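Local coordinates for sister chromatid cohesion protein (Chaetomium thermophilum, PDB 5T8V), which probably loads cohesin onto chromatin as a member of the SCC2/Nipped-B family, the modelled chain being its C-terminal, HEAT-repeat part, at residues A[1160-1172]-A[1198-1211]. Numbering follows the deposited sequence.
Sequences KETGVTFITLATS and REYAKAIQSIFAYQ
Y1210 of helix 1200-1211 reaches across T1168, L1169 and S1172, and here, at the C-terminal end of helix 1163-1169, the contact is closely packed. With CG anti to the backbone N (chi1 -176°), the ring is laid alongside T1168 and S1172: T1168 CG2 lies against its CB and CG, and S1172 CA sits at the ring edge, in plane. L1169 CD2 comes within 4.0 Å of Y1210 CE1. S1172 OG, whose stronger partner is Q1137, is 3.3 Å from Y1210 OH. An alanine in place of Y1210 is likely to open a gap beside T1168 CG2 and L1169 CD2. Next to the ring, Q1211, bent at chi2, directs NE2 to T1171 O at 2.7 Å, with the acceptor in its amide plane; a weak bond from NE2 also reaches T1171 OG1. That hydroxyl donates in turn to T1168 O in the carbonyl plane. K1229 binds Q1211 OE1, consistent with the amide being turned this way round.

The two helices run in roughly the same direction, 44° apart, within the Sister chromatid cohesion C-terminus family region of a predominantly helical HEAT-repeat protein. Their axes approach to 8.8 Å. CA atoms come near at V1164 and A1203, and at T1168 and I1207 (4.9 Å). S1206 OG and T1168 OG1 are modelled 2.4 Å apart, too short to be taken literally, so their bond is doubtful in detail; T1168 OG1 also donates to V1164 O. V1164 is packed too, CG1 on S1206 CB at 3.5 Å and CG2 on E1199 OE1, crossing the glutamate at about a right angle. I1167 CG2 meets I1207 CD1, and I1167 also touches H1185 of helix 1175-1191.

On the loose solvent side the exposed K1160 and R1198 merely pass obliquely, their like-charged NZ and NH2 separated by 4.3 Å.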
loop_
_atom_site.group_PDB
_atom_site.type_symbol
_atom_site.label_atom_id
_atom_site.label_comp_id
_atom_site.label_asym_id
_atom_site.label_seq_id
_atom_site.Cartn_x
_atom_site.Cartn_y
_atom_site.Cartn_z
ATOM N N LYS A 1160 44.348 5.641 -24.241
ATOM C CA LYS A 1160 45.097 6.522 -23.351
ATOM C C LYS A 1160 44.746 7.984 -23.598
ATOM O O LYS A 1160 44.609 8.765 -22.650
ATOM C CB LYS A 1160 46.598 6.296 -23.530
ATOM C CG LYS A 1160 47.076 4.939 -23.049
ATOM C CD LYS A 1160 48.578 4.776 -23.213
ATOM C CE LYS A 1160 49.048 3.429 -22.680
ATOM N NZ LYS A 1160 50.522 3.252 -22.813
ATOM N N GLU A 1161 44.588 8.369 -24.865
ATOM C CA GLU A 1161 44.293 9.748 -25.230
ATOM C C GLU A 1161 42.860 10.156 -24.917
ATOM O O GLU A 1161 42.492 11.302 -25.201
ATOM C CB GLU A 1161 44.556 9.954 -26.723
ATOM C CG GLU A 1161 45.995 9.705 -27.155
ATOM C CD GLU A 1161 46.149 9.655 -28.666
ATOM O OE1 GLU A 1161 45.744 8.643 -29.275
ATOM O OE2 GLU A 1161 46.667 10.633 -29.245
ATOM N N THR A 1162 42.049 9.270 -24.338
ATOM C CA THR A 1162 40.613 9.506 -24.254
ATOM C C THR A 1162 40.062 9.234 -22.858
ATOM O O THR A 1162 39.144 9.923 -22.406
ATOM C CB THR A 1162 39.896 8.630 -25.289
ATOM O OG1 THR A 1162 40.308 9.012 -26.606
ATOM C CG2 THR A 1162 38.398 8.770 -25.185
ATOM N N GLY A 1163 40.612 8.237 -22.169
ATOM C CA GLY A 1163 40.077 7.803 -20.892
ATOM C C GLY A 1163 39.821 8.911 -19.889
ATOM O O GLY A 1163 38.681 9.120 -19.463
ATOM N N VAL A 1164 40.879 9.630 -19.504
ATOM C CA VAL A 1164 40.759 10.640 -18.455
ATOM C C VAL A 1164 39.704 11.673 -18.819
ATOM O O VAL A 1164 38.990 12.184 -17.948
ATOM C CB VAL A 1164 42.127 11.296 -18.193
ATOM C CG1 VAL A 1164 41.988 12.501 -17.263
ATOM C CG2 VAL A 1164 43.093 10.281 -17.598
ATOM N N THR A 1165 39.582 12.000 -20.106
ATOM C CA THR A 1165 38.616 13.013 -20.516
ATOM C C THR A 1165 37.192 12.563 -20.214
ATOM O O THR A 1165 36.399 13.322 -19.647
ATOM C CB THR A 1165 38.781 13.333 -22.004
ATOM O OG1 THR A 1165 40.067 13.928 -22.224
ATOM C CG2 THR A 1165 37.695 14.302 -22.481
ATOM N N PHE A 1166 36.843 11.330 -20.589
ATOM C CA PHE A 1166 35.486 10.849 -20.346
ATOM C C PHE A 1166 35.246 10.594 -18.863
ATOM O O PHE A 1166 34.155 10.873 -18.350
ATOM C CB PHE A 1166 35.217 9.583 -21.158
ATOM C CG PHE A 1166 34.857 9.851 -22.592
ATOM C CD1 PHE A 1166 33.686 10.515 -22.915
ATOM C CD2 PHE A 1166 35.683 9.432 -23.614
ATOM C CE1 PHE A 1166 33.351 10.761 -24.235
ATOM C CE2 PHE A 1166 35.352 9.674 -24.938
ATOM C CZ PHE A 1166 34.186 10.339 -25.248
ATOM N N ILE A 1167 36.246 10.060 -18.161
ATOM C CA ILE A 1167 36.137 9.923 -16.711
ATOM C C ILE A 1167 35.836 11.277 -16.081
ATOM O O ILE A 1167 35.074 11.374 -15.111
ATOM C CB ILE A 1167 37.423 9.303 -16.134
ATOM C CG1 ILE A 1167 37.631 7.893 -16.694
ATOM C CG2 ILE A 1167 37.360 9.256 -14.610
ATOM C CD1 ILE A 1167 38.973 7.277 -16.347
ATOM N N THR A 1168 36.423 12.344 -16.628
ATOM C CA THR A 1168 36.205 13.681 -16.084
ATOM C C THR A 1168 34.820 14.205 -16.440
ATOM O O THR A 1168 34.125 14.771 -15.589
ATOM C CB THR A 1168 37.284 14.633 -16.603
ATOM O OG1 THR A 1168 38.580 14.083 -16.337
ATOM C CG2 THR A 1168 37.174 15.988 -15.930
ATOM N N LEU A 1169 34.400 14.030 -17.693
ATOM C CA LEU A 1169 33.098 14.520 -18.121
ATOM C C LEU A 1169 31.951 13.755 -17.476
ATOM O O LEU A 1169 30.828 14.269 -17.435
ATOM C CB LEU A 1169 32.988 14.442 -19.644
ATOM C CG LEU A 1169 33.953 15.345 -20.420
ATOM C CD1 LEU A 1169 33.971 14.973 -21.891
ATOM C CD2 LEU A 1169 33.582 16.813 -20.248
ATOM N N ALA A 1170 32.203 12.545 -16.971
ATOM C CA ALA A 1170 31.149 11.794 -16.299
ATOM C C ALA A 1170 30.669 12.492 -15.034
ATOM O O ALA A 1170 29.553 12.222 -14.577
ATOM C CB ALA A 1170 31.637 10.386 -15.962
ATOM N N THR A 1171 31.482 13.379 -14.460
ATOM C CA THR A 1171 31.107 14.127 -13.268
ATOM C C THR A 1171 30.478 15.475 -13.601
ATOM O O THR A 1171 30.441 16.361 -12.741
ATOM C CB THR A 1171 32.328 14.334 -12.368
ATOM O OG1 THR A 1171 33.252 15.226 -13.004
ATOM C CG2 THR A 1171 33.019 13.007 -12.083
ATOM N N SER A 1172 29.990 15.648 -14.824
ATOM C CA SER A 1172 29.384 16.906 -15.229
ATOM C C SER A 1172 27.937 16.979 -14.754
ATOM O O SER A 1172 27.257 15.960 -14.602
ATOM C CB SER A 1172 29.443 17.061 -16.749
ATOM O OG SER A 1172 28.900 18.303 -17.156
ATOM N N ARG A 1198 46.312 2.414 -14.548
ATOM C CA ARG A 1198 47.563 3.154 -14.449
ATOM C C ARG A 1198 47.376 4.665 -14.504
ATOM O O ARG A 1198 48.307 5.398 -14.154
ATOM C CB ARG A 1198 48.518 2.725 -15.571
ATOM C CG ARG A 1198 49.031 1.300 -15.431
ATOM C CD ARG A 1198 49.903 0.894 -16.608
ATOM N NE ARG A 1198 49.150 0.837 -17.857
ATOM C CZ ARG A 1198 49.655 0.429 -19.019
ATOM N NH1 ARG A 1198 50.919 0.036 -19.099
ATOM N NH2 ARG A 1198 48.893 0.411 -20.104
ATOM N N GLU A 1199 46.209 5.149 -14.929
ATOM C CA GLU A 1199 45.959 6.584 -15.000
ATOM C C GLU A 1199 44.934 7.007 -13.956
ATOM O O GLU A 1199 43.993 7.746 -14.265
ATOM C CB GLU A 1199 45.489 6.977 -16.403
ATOM C CG GLU A 1199 46.569 6.869 -17.469
ATOM C CD GLU A 1199 46.213 7.616 -18.740
ATOM O OE1 GLU A 1199 45.026 7.959 -18.917
ATOM O OE2 GLU A 1199 47.123 7.866 -19.558
ATOM N N TYR A 1200 45.105 6.542 -12.717
ATOM C CA TYR A 1200 44.185 6.911 -11.646
ATOM C C TYR A 1200 44.490 8.302 -11.104
ATOM O O TYR A 1200 43.580 9.121 -10.929
ATOM C CB TYR A 1200 44.250 5.871 -10.519
ATOM C CG TYR A 1200 43.441 4.604 -10.751
ATOM C CD1 TYR A 1200 42.403 4.564 -11.675
ATOM C CD2 TYR A 1200 43.713 3.446 -10.027
ATOM C CE1 TYR A 1200 41.669 3.415 -11.877
ATOM C CE2 TYR A 1200 42.980 2.289 -10.224
ATOM C CZ TYR A 1200 41.959 2.282 -11.149
ATOM O OH TYR A 1200 41.227 1.136 -11.355
ATOM N N ALA A 1201 45.763 8.589 -10.831
ATOM C CA ALA A 1201 46.129 9.896 -10.295
ATOM C C ALA A 1201 45.673 11.016 -11.223
ATOM O O ALA A 1201 44.964 11.939 -10.803
ATOM C CB ALA A 1201 47.639 9.960 -10.069
ATOM N N LYS A 1202 46.072 10.949 -12.496
ATOM C CA LYS A 1202 45.673 11.979 -13.449
ATOM C C LYS A 1202 44.159 12.077 -13.564
ATOM O O LYS A 1202 43.626 13.158 -13.838
ATOM C CB LYS A 1202 46.286 11.699 -14.823
ATOM C CG LYS A 1202 47.807 11.614 -14.828
ATOM C CD LYS A 1202 48.401 12.234 -16.088
ATOM C CE LYS A 1202 47.906 11.549 -17.357
ATOM N NZ LYS A 1202 48.458 12.187 -18.587
ATOM N N ALA A 1203 43.449 10.965 -13.359
ATOM C CA ALA A 1203 41.992 10.991 -13.440
ATOM C C ALA A 1203 41.392 11.750 -12.264
ATOM O O ALA A 1203 40.498 12.583 -12.442
ATOM C CB ALA A 1203 41.446 9.564 -13.495
ATOM N N ILE A 1204 41.871 11.472 -11.050
ATOM C CA ILE A 1204 41.369 12.178 -9.875
ATOM C C ILE A 1204 41.683 13.665 -9.980
ATOM O O ILE A 1204 40.793 14.519 -9.858
ATOM C CB ILE A 1204 41.959 11.563 -8.592
ATOM C CG1 ILE A 1204 41.552 10.089 -8.482
ATOM C CG2 ILE A 1204 41.493 12.334 -7.359
ATOM C CD1 ILE A 1204 42.316 9.313 -7.433
ATOM N N GLN A 1205 42.956 13.999 -10.213
ATOM C CA GLN A 1205 43.334 15.396 -10.398
ATOM C C GLN A 1205 42.474 16.058 -11.466
ATOM O O GLN A 1205 42.043 17.207 -11.308
ATOM C CB GLN A 1205 44.814 15.491 -10.772
ATOM C CG GLN A 1205 45.763 14.977 -9.697
ATOM C CD GLN A 1205 47.138 14.635 -10.245
ATOM O OE1 GLN A 1205 47.447 14.915 -11.406
ATOM N NE2 GLN A 1205 47.969 14.018 -9.412
ATOM N N SER A 1206 42.203 15.339 -12.558
ATOM C CA SER A 1206 41.394 15.895 -13.637
ATOM C C SER A 1206 39.976 16.187 -13.164
ATOM O O SER A 1206 39.422 17.252 -13.451
ATOM C CB SER A 1206 41.375 14.933 -14.825
ATOM O OG SER A 1206 40.551 15.427 -15.864
ATOM N N ILE A 1207 39.367 15.244 -12.443
ATOM C CA ILE A 1207 38.012 15.462 -11.945
ATOM C C ILE A 1207 37.975 16.675 -11.027
ATOM O O ILE A 1207 37.046 17.490 -11.088
ATOM C CB ILE A 1207 37.488 14.198 -11.238
ATOM C CG1 ILE A 1207 37.328 13.058 -12.251
ATOM C CG2 ILE A 1207 36.150 14.481 -10.545
ATOM C CD1 ILE A 1207 36.977 11.720 -11.631
ATOM N N PHE A 1208 38.985 16.820 -10.165
ATOM C CA PHE A 1208 39.014 17.968 -9.264
ATOM C C PHE A 1208 39.136 19.273 -10.042
ATOM O O PHE A 1208 38.371 20.217 -9.813
ATOM C CB PHE A 1208 40.163 17.832 -8.265
ATOM C CG PHE A 1208 40.379 19.063 -7.431
ATOM C CD1 PHE A 1208 39.424 19.470 -6.514
ATOM C CD2 PHE A 1208 41.532 19.818 -7.570
ATOM C CE1 PHE A 1208 39.616 20.603 -5.750
ATOM C CE2 PHE A 1208 41.729 20.952 -6.806
ATOM C CZ PHE A 1208 40.770 21.345 -5.896
ATOM N N ALA A 1209 40.099 19.348 -10.964
ATOM C CA ALA A 1209 40.263 20.561 -11.761
ATOM C C ALA A 1209 38.990 20.891 -12.528
ATOM O O ALA A 1209 38.639 22.064 -12.692
ATOM C CB ALA A 1209 41.443 20.405 -12.719
ATOM N N TYR A 1210 38.283 19.865 -13.000
ATOM C CA TYR A 1210 37.045 20.084 -13.741
ATOM C C TYR A 1210 35.959 20.648 -12.835
ATOM O O TYR A 1210 35.272 21.609 -13.196
ATOM C CB TYR A 1210 36.597 18.770 -14.381
ATOM C CG TYR A 1210 35.376 18.875 -15.267
ATOM C CD1 TYR A 1210 35.464 19.421 -16.539
ATOM C CD2 TYR A 1210 34.143 18.406 -14.840
ATOM C CE1 TYR A 1210 34.353 19.510 -17.358
ATOM C CE2 TYR A 1210 33.026 18.489 -15.650
ATOM C CZ TYR A 1210 33.136 19.042 -16.908
ATOM O OH TYR A 1210 32.026 19.129 -17.721
ATOM N N GLN A 1211 35.793 20.063 -11.645
ATOM C CA GLN A 1211 34.799 20.569 -10.705
ATOM C C GLN A 1211 35.129 21.985 -10.252
ATOM O O GLN A 1211 34.219 22.775 -9.973
ATOM C CB GLN A 1211 34.703 19.640 -9.494
ATOM C CG GLN A 1211 34.169 18.255 -9.814
ATOM C CD GLN A 1211 32.693 18.266 -10.157
ATOM O OE1 GLN A 1211 31.914 19.015 -9.569
ATOM N NE2 GLN A 1211 32.302 17.436 -11.117
#